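Local coordinates for uncharacterized protein (Legionella pneumophila subsp. pneumophila, PDB 4HFV), which is of uncharacterised function but is a putative effector secreted by the Dot/Icm type IV system, possibly linked to metaeffector activity, at residues Phe4-Tyr9 / Glu69-Ala74. Residues are numbered along the deposited sequence; the frame is centred on the assembly and turned at random. Where two conformers were deposited one is given.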
ATOM      1  N   PHE A   4       5.377  -3.723 -20.555  1.00 30.43           N
ATOM      2  CA  PHE A   4       4.787  -5.031 -20.782  1.00 27.27           C
ATOM      3  C   PHE A   4       3.342  -4.914 -21.253  1.00 25.25           C
ATOM      4  O   PHE A   4       2.508  -4.284 -20.603  1.00 24.35           O
ATOM      5  CB  PHE A   4       4.823  -5.850 -19.498  1.00 27.34           C
ATOM      6  CG  PHE A   4       4.233  -7.223 -19.634  1.00 27.76           C
ATOM      7  CD1 PHE A   4       4.861  -8.189 -20.439  1.00 22.87           C
ATOM      8  CD2 PHE A   4       3.083  -7.567 -18.956  1.00 19.53           C
ATOM      9  CE1 PHE A   4       4.333  -9.461 -20.566  1.00 20.68           C
ATOM     10  CE2 PHE A   4       2.552  -8.825 -19.063  1.00 17.52           C
ATOM     11  CZ  PHE A   4       3.169  -9.788 -19.886  1.00 20.69           C
ATOM     12  N   GLU A   5       3.040  -5.553 -22.378  1.00 24.92           N
ATOM     13  CA  GLU A   5       1.669  -5.654 -22.807  1.00 23.18           C
ATOM     14  C   GLU A   5       1.016  -6.917 -22.197  1.00 23.25           C
ATOM     15  O   GLU A   5       1.532  -8.060 -22.345  1.00 20.62           O
ATOM     16  CB  GLU A   5       1.602  -5.663 -24.338  1.00 24.91           C
ATOM     17  CG  GLU A   5       0.245  -5.228 -24.884  1.00 52.73           C
ATOM     18  CD  GLU A   5       0.137  -5.422 -26.395  1.00 58.98           C
ATOM     19  OE1 GLU A   5       0.185  -4.409 -27.123  1.00 56.72           O
ATOM     20  OE2 GLU A   5       0.010  -6.583 -26.848  1.00 59.23           O
ATOM     21  N   LEU A   6      -0.114  -6.747 -21.513  1.00 18.46           N
ATOM     22  CA  LEU A   6      -0.784  -7.921 -20.964  1.00 17.26           C
ATOM     23  C   LEU A   6      -1.219  -8.891 -22.073  1.00 15.71           C
ATOM     24  O   LEU A   6      -1.754  -8.474 -23.093  1.00 16.70           O
ATOM     25  CB  LEU A   6      -2.010  -7.541 -20.129  1.00 22.02           C
ATOM     26  CG  LEU A   6      -1.761  -6.735 -18.865  1.00 25.71           C
ATOM     27  CD1 LEU A   6      -3.099  -6.292 -18.291  1.00 20.92           C
ATOM     28  CD2 LEU A   6      -0.985  -7.553 -17.851  1.00 14.91           C
ATOM     29  N   VAL A   7      -0.998 -10.185 -21.869  1.00 15.91           N
ATOM     30  CA  VAL A   7      -1.524 -11.169 -22.809  1.00 22.95           C
ATOM     31  C   VAL A   7      -3.038 -11.271 -22.611  1.00 19.99           C
ATOM     32  O   VAL A   7      -3.481 -11.418 -21.485  1.00 17.62           O
ATOM     33  CB  VAL A   7      -0.923 -12.581 -22.573  1.00 22.50           C
ATOM     34  CG1 VAL A   7      -1.483 -13.580 -23.618  1.00 15.33           C
ATOM     35  CG2 VAL A   7       0.601 -12.545 -22.640  1.00 22.98           C
ATOM     36  N   ALA A   8      -3.826 -11.291 -23.689  1.00 16.59           N
ATOM     37  CA  ALA A   8      -5.278 -11.447 -23.506  1.00 15.51           C
ATOM     38  C   ALA A   8      -5.629 -12.685 -22.662  1.00 14.09           C
ATOM     39  O   ALA A   8      -4.964 -13.739 -22.740  1.00 12.68           O
ATOM     40  CB  ALA A   8      -6.025 -11.432 -24.838  1.00 15.61           C
ATOM     41  N   TYR A   9      -6.647 -12.543 -21.802  1.00 12.60           N
ATOM     42  CA  TYR A   9      -6.984 -13.604 -20.846  1.00 12.53           C
ATOM     43  C   TYR A   9      -7.274 -14.992 -21.489  1.00 15.75           C
ATOM     44  O   TYR A   9      -6.752 -16.027 -21.030  1.00 11.17           O
ATOM     45  CB  TYR A   9      -8.184 -13.181 -19.989  1.00 13.91           C
ATOM     46  CG  TYR A   9      -8.641 -14.267 -19.063  1.00  9.65           C
ATOM     47  CD1 TYR A   9      -7.987 -14.513 -17.887  1.00  8.80           C
ATOM     48  CD2 TYR A   9      -9.724 -15.075 -19.395  1.00 16.84           C
ATOM     49  CE1 TYR A   9      -8.392 -15.542 -17.045  1.00 10.94           C
ATOM     50  CE2 TYR A   9     -10.133 -16.106 -18.566  1.00 13.36           C
ATOM     51  CZ  TYR A   9      -9.465 -16.329 -17.380  1.00 11.40           C
ATOM     52  OH  TYR A   9      -9.879 -17.363 -16.528  1.00 14.50           O
ATOM     53  N   GLU A  69     -14.180  -7.391 -16.236  1.00 30.07           N
ATOM     54  CA  GLU A  69     -13.935  -7.066 -17.640  1.00 29.41           C
ATOM     55  C   GLU A  69     -12.652  -7.730 -18.162  1.00 27.81           C
ATOM     56  O   GLU A  69     -11.735  -8.029 -17.406  1.00 20.34           O
ATOM     57  CB  GLU A  69     -13.846  -5.553 -17.820  1.00 26.76           C
ATOM     58  CG  GLU A  69     -15.189  -4.829 -17.559  1.00 27.73           C
ATOM     59  CD  GLU A  69     -16.280  -5.248 -18.550  1.00 44.69           C
ATOM     60  OE1 GLU A  69     -17.352  -5.724 -18.099  1.00 47.29           O
ATOM     61  OE2 GLU A  69     -16.059  -5.108 -19.783  1.00 50.90           O
ATOM     62  N   PRO A  70     -12.580  -7.958 -19.478  1.00 22.96           N
ATOM     63  CA  PRO A  70     -11.460  -8.778 -19.962  1.00 25.89           C
ATOM     64  C   PRO A  70     -10.075  -8.308 -19.530  1.00 23.66           C
ATOM     65  O   PRO A  70      -9.171  -9.131 -19.295  1.00 18.90           O
ATOM     66  CB  PRO A  70     -11.589  -8.667 -21.488  1.00 22.51           C
ATOM     67  CG  PRO A  70     -13.076  -8.350 -21.735  1.00 24.31           C
ATOM     68  CD  PRO A  70     -13.442  -7.468 -20.567  1.00 24.84           C
ATOM     69  N   GLU A  71      -9.870  -6.999 -19.489  1.00 21.43           N
ATOM     70  CA  GLU A  71      -8.539  -6.496 -19.166  1.00 27.00           C
ATOM     71  C   GLU A  71      -8.181  -6.745 -17.688  1.00 23.73           C
ATOM     72  O   GLU A  71      -7.028  -7.009 -17.364  1.00 18.14           O
ATOM     73  CB  GLU A  71      -8.421  -5.005 -19.500  1.00 23.29           C
ATOM     74  CG  GLU A  71      -7.050  -4.422 -19.118  1.00 32.58           C
ATOM     75  CD  GLU A  71      -6.890  -2.951 -19.512  1.00 47.88           C
ATOM     76  OE1 GLU A  71      -7.260  -2.602 -20.650  1.00 49.07           O
ATOM     77  OE2 GLU A  71      -6.410  -2.143 -18.676  1.00 49.06           O
ATOM     78  N   ASP A  72      -9.168  -6.653 -16.799  0.53 22.43           N
ATOM     79  CA  ASP A  72      -8.932  -6.918 -15.378  0.53 21.99           C
ATOM     80  C   ASP A  72      -8.679  -8.416 -15.153  0.53 17.35           C
ATOM     81  O   ASP A  72      -7.774  -8.789 -14.409  0.53 18.92           O
ATOM     82  CB  ASP A  72     -10.116  -6.397 -14.549  0.53 24.47           C
ATOM     83  CG  ASP A  72     -10.023  -6.753 -13.067  0.53 25.86           C
ATOM     84  OD1 ASP A  72      -8.903  -6.956 -12.520  0.53 22.24           O
ATOM     85  OD2 ASP A  72     -11.105  -6.808 -12.443  0.53 33.90           O
ATOM     86  N   LYS A  73      -9.443  -9.268 -15.835  1.00 21.16           N
ATOM     87  CA  LYS A  73      -9.164 -10.705 -15.846  1.00 25.21           C
ATOM     88  C   LYS A  73      -7.740 -10.970 -16.343  1.00 18.23           C
ATOM     89  O   LYS A  73      -6.968 -11.722 -15.737  1.00 13.95           O
ATOM     90  CB  LYS A  73     -10.163 -11.453 -16.733  1.00 20.65           C
ATOM     91  CG  LYS A  73     -11.571 -11.537 -16.193  1.00 26.16           C
ATOM     92  CD  LYS A  73     -12.517 -12.094 -17.234  1.00 32.17           C
ATOM     93  CE  LYS A  73     -12.397 -13.584 -17.368  1.00 31.18           C
ATOM     94  NZ  LYS A  73     -13.246 -14.060 -18.523  1.00 31.74           N
ATOM     95  N   ALA A  74      -7.358 -10.320 -17.430  1.00 16.14           N
ATOM     96  CA  ALA A  74      -6.004 -10.540 -17.951  1.00 14.98           C
ATOM     97  C   ALA A  74      -4.940 -10.090 -16.956  1.00 14.22           C
ATOM     98  O   ALA A  74      -3.895 -10.772 -16.723  1.00 13.09           O
ATOM     99  CB  ALA A  74      -5.839  -9.838 -19.318  1.00 16.03           C
TER
HETATM  100  O   HOH W   1      -8.409 -10.314 -21.721  1.00 15.32           O
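K73 lays the end of its aliphatic chain over one face of the Y9 ring, a CH-pi contact with CE 3.9 Å from the ring centroid and 23° off the normal. CE sits toward the rim, closest to Y9 CE2 at 3.6 Å. The bend at chi3 (78°) in the lysine chain brings CE over the ring and leaves NZ just beyond its CD2/CE2 edge, while K73 CB meets the CG/CD1 side of the same ring. Y9 carries CG anti to its own backbone N (chi1 176°), which sends the phenol between the first turn of helix 70-90 and helix 49-64; there it packs on I60 and L63, and its hydroxyl hydrogen-bonds D64.

A74 CB packs on Y9 CB at 4.1 Å and lies against the backbone O of V7 at 3.6 Å. L6 meets the first turn through CD1, 4.1 Å from E71 O, and further along the helix its side chain touches R75 and N78. In this all-alpha fold the extended N-terminal segment runs against the start of helix 70-90 before turning into helix 9-27, with A8 as N-cap residue.

Polar contact between the segments passes through one water: it accepts from Y9 N at 2.8 Å and donates to P70 O at 2.8 Å. P70 O also accepts the helical bond from A74 N, while Y9 N belongs to the first turn of its own helix. One turn further along helix 70-90, N78 receives V7 N on its side-chain oxygen and gives its ND2 to A74 O.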